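Local coordinates for protein N-deoxyribosyltransferase (Bacillus psychrosaccharolyticus, PDB 6EVS) that catalyses the transfer of 2'-deoxyribosyl groups between nucleobases, and serves as a biocatalyst for the synthesis of modified nucleosides, at residues A[10-13]-A[14-17]; A[56-59]-A[60-64]. All blocks are in the same frame, centred on the assembly; numbering follows the deposited sequence.

Contact 1 (A[10-13]-A[14-17]); sequences FFNE and EQLK
Asn-12 turns its side-chain oxygen back over the start of the helix that follows, and Gln-15 comes up to meet it. The OD1 of Asn-12 accepts from Gln-15 N at 3.0 Å in an almost straight bond, the donor tilted somewhat out of the carbonyl plane. A weak, strongly bent second bond runs from Glu-14 N to the same oxygen. Two backbone N-H groups of the first turn, which have no earlier helical carbonyl to bind, thus share one side-chain oxygen, the Glu-14 one only weakly. The first torsion of Asn-12 makes this possible: at 63° it sets CG between the backbone N and the carbonyl carbon and folds the amide over the helix start. Gln-15 packs against the cap, its CG 3.3 Å from Asn-12 OD1. Its extended chain crosses that of Asn-12 at about a right angle, and the two amide planes stand 40° apart. The far end of Gln-15 lies beside Phe-11, and the side chain also touches Pro-9 and Asp-78.

This is a classic asparagine N-cap, placed where the loop after strand 3-7 enters helix 13-28 in an alpha/beta fold built on a parallel sheet.

Leu-16 closes up on the loop with both its backbone and its side chain. Its backbone N gives a well-aligned bond to Asn-12 O (3.0 Å), while its CG rests 3.3 Å from that same oxygen. The CD2 branch reaches back to the loop, 3.9 Å from Phe-10 CB, and Arg-37 lies against both side chains. Glu-13 O takes Lys-17 N at 3.0 Å, continuing the helical bonding one residue further. Phe-10 in turn carries Phe-11 on one ring face, with CE1 of Phe-11 3.7 Å above the centre of the Phe-10 ring.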
loop_
_atom_site.group_PDB
_atom_site.type_symbol
_atom_site.label_atom_id
_atom_site.label_comp_id
_atom_site.label_asym_id
_atom_site.label_seq_id
_atom_site.Cartn_x
_atom_site.Cartn_y
_atom_site.Cartn_z
ATOM N N PHE A 10 18.466 -18.462 -11.803
ATOM C CA PHE A 10 18.368 -19.615 -12.700
ATOM C C PHE A 10 19.446 -19.516 -13.766
ATOM O O PHE A 10 19.203 -19.766 -14.951
ATOM C CB PHE A 10 16.975 -19.741 -13.327
ATOM C CG PHE A 10 16.430 -18.457 -13.899
ATOM C CD1 PHE A 10 16.575 -18.166 -15.250
ATOM C CD2 PHE A 10 15.757 -17.554 -13.091
ATOM C CE1 PHE A 10 16.071 -16.994 -15.789
ATOM C CE2 PHE A 10 15.239 -16.380 -13.615
ATOM C CZ PHE A 10 15.399 -16.095 -14.971
ATOM N N PHE A 11 20.662 -19.171 -13.348
ATOM C CA PHE A 11 21.692 -18.720 -14.271
ATOM C C PHE A 11 22.833 -19.705 -14.442
ATOM O O PHE A 11 23.647 -19.511 -15.350
ATOM C CB PHE A 11 22.252 -17.364 -13.817
ATOM C CG PHE A 11 21.185 -16.387 -13.419
ATOM C CD1 PHE A 11 20.036 -16.267 -14.185
ATOM C CD2 PHE A 11 21.305 -15.631 -12.268
ATOM C CE1 PHE A 11 19.020 -15.387 -13.811
ATOM C CE2 PHE A 11 20.300 -14.746 -11.901
ATOM C CZ PHE A 11 19.159 -14.630 -12.672
ATOM N N ASN A 12 22.924 -20.737 -13.600
ATOM C CA ASN A 12 23.897 -21.808 -13.804
ATOM C C ASN A 12 23.208 -23.128 -13.479
ATOM O O ASN A 12 22.057 -23.159 -13.038
ATOM C CB ASN A 12 25.175 -21.587 -12.973
ATOM C CG ASN A 12 24.913 -21.610 -11.462
ATOM O OD1 ASN A 12 24.250 -22.508 -10.949
ATOM N ND2 ASN A 12 25.440 -20.621 -10.751
ATOM N N GLU A 13 23.931 -24.227 -13.691
ATOM C CA GLU A 13 23.325 -25.553 -13.599
ATOM C C GLU A 13 22.769 -25.843 -12.217
ATOM O O GLU A 13 21.746 -26.521 -12.091
ATOM C CB GLU A 13 24.353 -26.614 -13.949
ATOM C CG GLU A 13 24.673 -26.712 -15.391
ATOM C CD GLU A 13 25.477 -27.957 -15.655
ATOM O OE1 GLU A 13 26.707 -27.915 -15.439
ATOM O OE2 GLU A 13 24.871 -28.980 -16.031
ATOM N N GLU A 14 23.458 -25.388 -11.169
ATOM C CA GLU A 14 23.037 -25.690 -9.805
ATOM C C GLU A 14 21.763 -24.933 -9.447
ATOM O O GLU A 14 20.815 -25.511 -8.906
ATOM C CB GLU A 14 24.165 -25.350 -8.828
ATOM C CG GLU A 14 23.955 -25.866 -7.420
ATOM C CD GLU A 14 23.836 -27.375 -7.374
ATOM O OE1 GLU A 14 22.963 -27.887 -6.638
ATOM O OE2 GLU A 14 24.613 -28.046 -8.079
ATOM N N GLN A 15 21.722 -23.635 -9.747
ATOM C CA GLN A 15 20.506 -22.876 -9.502
ATOM C C GLN A 15 19.346 -23.460 -10.298
ATOM O O GLN A 15 18.233 -23.607 -9.780
ATOM C CB GLN A 15 20.733 -21.404 -9.842
ATOM C CG GLN A 15 22.014 -20.826 -9.264
ATOM C CD GLN A 15 22.313 -19.420 -9.751
ATOM O OE1 GLN A 15 23.057 -18.664 -9.114
ATOM N NE2 GLN A 15 21.731 -19.058 -10.881
ATOM N N LEU A 16 19.596 -23.848 -11.550
ATOM C CA LEU A 16 18.537 -24.444 -12.364
ATOM C C LEU A 16 18.036 -25.752 -11.769
ATOM O O LEU A 16 16.835 -26.044 -11.845
ATOM C CB LEU A 16 19.037 -24.689 -13.782
ATOM C CG LEU A 16 19.141 -23.459 -14.653
ATOM C CD1 LEU A 16 20.084 -23.763 -15.806
ATOM C CD2 LEU A 16 17.766 -23.065 -15.166
ATOM N N LYS A 17 18.934 -26.551 -11.181
ATOM C CA LYS A 17 18.499 -27.781 -10.538
ATOM C C LYS A 17 17.484 -27.492 -9.432
ATOM O O LYS A 17 16.412 -28.107 -9.383
ATOM C CB LYS A 17 19.701 -28.540 -9.987
ATOM C CG LYS A 17 19.354 -29.579 -8.929
ATOM C CD LYS A 17 20.600 -30.348 -8.483
ATOM C CE LYS A 17 21.445 -30.739 -9.683
ATOM N NZ LYS A 17 22.853 -31.083 -9.306
#

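Contact 2 (A[56-59]-A[60-64]); sequences FKND and LEHIK
His-62 grips the backbone oxygen of Asn-58 twice. Its ring nitrogen ND1 donates to Asn-58 O at 2.8 Å, with the oxygen lying in the plane of the imidazole, and its backbone N donates to the same oxygen at 3.0 Å. The two donors come from opposite faces of the Asn-58 carbonyl plane. A first torsion of -83° keeps CG beside the backbone N of His-62, which leans the ring back over the preceding turn to make the side-chain bond. The amide of Asn-58 stands almost perpendicular to the ring, its OD1 3.0 Å from His-62 CE1. At the ring's far side NE2 is bonded to Thr-131 O of the second subunit, so both ring nitrogens face carbonyl oxygens, which is consistent with protonation at both, though the charge itself is not seen. Phe-34 stacks on the imidazole and Trp-65 meets it edge-to-face.

All this lies near the C-terminal end of helix 49-65, which packs on strands 3-7 and 32-34 of the sheet and also faces two other subunits of the six-chain assembly.

Ordinary i to i+4 bonds occupy the neighbouring carbonyls: Leu-60 N reaches Phe-56 O at 2.9 Å, and Glu-61 N reaches Lys-57 O at the same length. Asp-59 O accepts from Ile-63 N at 2.9 Å and also receives a weak, bent bond from His-62 N, whose hydrogen is therefore shared between two carbonyls. The ammonium group of Lys-57 is bonded to Asp-112 O of the second subunit. On the apolar flank Phe-56 and Leu-60 run side by side, CE2 of the ring 4.0 Å from Leu-60 CD2.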
loop_
_atom_site.group_PDB
_atom_site.type_symbol
_atom_site.label_atom_id
_atom_site.label_comp_id
_atom_site.label_asym_id
_atom_site.label_seq_id
_atom_site.Cartn_x
_atom_site.Cartn_y
_atom_site.Cartn_z
ATOM N N PHE A 56 10.636 -7.197 -16.494
ATOM C CA PHE A 56 10.398 -6.552 -15.207
ATOM C C PHE A 56 8.906 -6.440 -14.920
ATOM O O PHE A 56 8.429 -6.862 -13.861
ATOM C CB PHE A 56 11.050 -5.168 -15.191
ATOM C CG PHE A 56 10.886 -4.446 -13.883
ATOM C CD1 PHE A 56 11.780 -4.657 -12.831
ATOM C CD2 PHE A 56 9.854 -3.572 -13.708
ATOM C CE1 PHE A 56 11.623 -3.979 -11.612
ATOM C CE2 PHE A 56 9.669 -2.894 -12.478
ATOM C CZ PHE A 56 10.563 -3.114 -11.432
ATOM N N LYS A 57 8.151 -5.900 -15.879
ATOM C CA LYS A 57 6.727 -5.669 -15.656
ATOM C C LYS A 57 5.985 -6.980 -15.483
ATOM O O LYS A 57 5.139 -7.104 -14.599
ATOM C CB LYS A 57 6.131 -4.866 -16.814
ATOM C CG LYS A 57 6.551 -3.418 -16.819
ATOM C CD LYS A 57 5.926 -2.662 -18.009
ATOM C CE LYS A 57 6.223 -1.172 -17.925
ATOM N NZ LYS A 57 5.158 -0.320 -18.540
ATOM N N ASN A 58 6.322 -7.993 -16.290
ATOM C CA ASN A 58 5.610 -9.258 -16.172
ATOM C C ASN A 58 5.933 -9.938 -14.853
ATOM O O ASN A 58 5.051 -10.532 -14.217
ATOM C CB ASN A 58 5.960 -10.178 -17.344
ATOM C CG ASN A 58 5.013 -11.357 -17.456
ATOM O OD1 ASN A 58 3.812 -11.227 -17.192
ATOM N ND2 ASN A 58 5.542 -12.511 -17.842
ATOM N N ASP A 59 7.196 -9.861 -14.430
ATOM C CA ASP A 59 7.610 -10.484 -13.171
ATOM C C ASP A 59 6.895 -9.837 -11.995
ATOM O O ASP A 59 6.280 -10.524 -11.166
ATOM C CB ASP A 59 9.129 -10.366 -13.000
ATOM C CG ASP A 59 9.908 -11.371 -13.853
ATOM O OD1 ASP A 59 9.275 -12.164 -14.588
ATOM O OD2 ASP A 59 11.151 -11.358 -13.781
ATOM N N LEU A 60 6.983 -8.504 -11.900
ATOM C CA LEU A 60 6.322 -7.777 -10.820
ATOM C C LEU A 60 4.813 -8.021 -10.820
ATOM O O LEU A 60 4.216 -8.275 -9.767
ATOM C CB LEU A 60 6.632 -6.283 -10.938
ATOM C CG LEU A 60 6.238 -5.380 -9.771
ATOM C CD1 LEU A 60 6.815 -5.913 -8.452
ATOM C CD2 LEU A 60 6.696 -3.950 -10.031
ATOM N N GLU A 61 4.175 -7.966 -11.993
ATOM C CA GLU A 61 2.747 -8.261 -12.049
ATOM C C GLU A 61 2.449 -9.664 -11.514
ATOM O O GLU A 61 1.421 -9.876 -10.857
ATOM C CB GLU A 61 2.211 -8.096 -13.477
ATOM C CG GLU A 61 0.726 -7.799 -13.520
ATOM C CD GLU A 61 0.381 -6.449 -12.905
ATOM O OE1 GLU A 61 -0.773 -6.271 -12.484
ATOM O OE2 GLU A 61 1.264 -5.565 -12.832
ATOM N N HIS A 62 3.352 -10.632 -11.745
ATOM C CA HIS A 62 3.072 -11.969 -11.243
ATOM C C HIS A 62 3.393 -12.123 -9.758
ATOM O O HIS A 62 2.837 -13.015 -9.108
ATOM C CB HIS A 62 3.794 -13.018 -12.083
ATOM C CG HIS A 62 3.048 -13.365 -13.328
ATOM N ND1 HIS A 62 3.175 -12.639 -14.494
ATOM C CD2 HIS A 62 2.110 -14.311 -13.574
ATOM C CE1 HIS A 62 2.396 -13.166 -15.423
ATOM N NE2 HIS A 62 1.728 -14.173 -14.890
ATOM N N ILE A 63 4.241 -11.264 -9.199
ATOM C CA ILE A 63 4.330 -11.213 -7.741
ATOM C C ILE A 63 3.022 -10.699 -7.170
ATOM O O ILE A 63 2.517 -11.214 -6.163
ATOM C CB ILE A 63 5.508 -10.331 -7.283
ATOM C CG1 ILE A 63 6.839 -10.813 -7.855
ATOM C CG2 ILE A 63 5.565 -10.284 -5.755
ATOM C CD1 ILE A 63 7.982 -9.932 -7.375
ATOM N N LYS A 64 2.448 -9.678 -7.814
ATOM C CA LYS A 64 1.171 -9.121 -7.366
ATOM C C LYS A 64 0.030 -10.120 -7.530
ATOM O O LYS A 64 -0.882 -10.177 -6.685
ATOM C CB LYS A 64 0.884 -7.833 -8.132
ATOM C CG LYS A 64 1.744 -6.673 -7.680
ATOM C CD LYS A 64 1.880 -5.617 -8.761
ATOM C CE LYS A 64 2.719 -4.457 -8.250
ATOM N NZ LYS A 64 2.701 -3.276 -9.154
#

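In the fold
Contact 1 comes first along the chain, at the turn from strand 3-7 into helix 13-28; contact 2 follows entirely within helix 49-65; strand 32-34 and a long loop lie between the two helices. Their centres lie 21 Å apart, and although the nearest atoms approach to about 6 Å, the two do not touch. Strand 3-7 links them: contact 1 sits in the loop that leaves it, while residues of contact 2 pack on its Tyr-5. Their surroundings differ. The 10-17 region is at the surface and meets no other chain of the assembly, whereas 56-64 is buried and bonded to a second subunit, so the helix-start cap and the interchain interface are separate features.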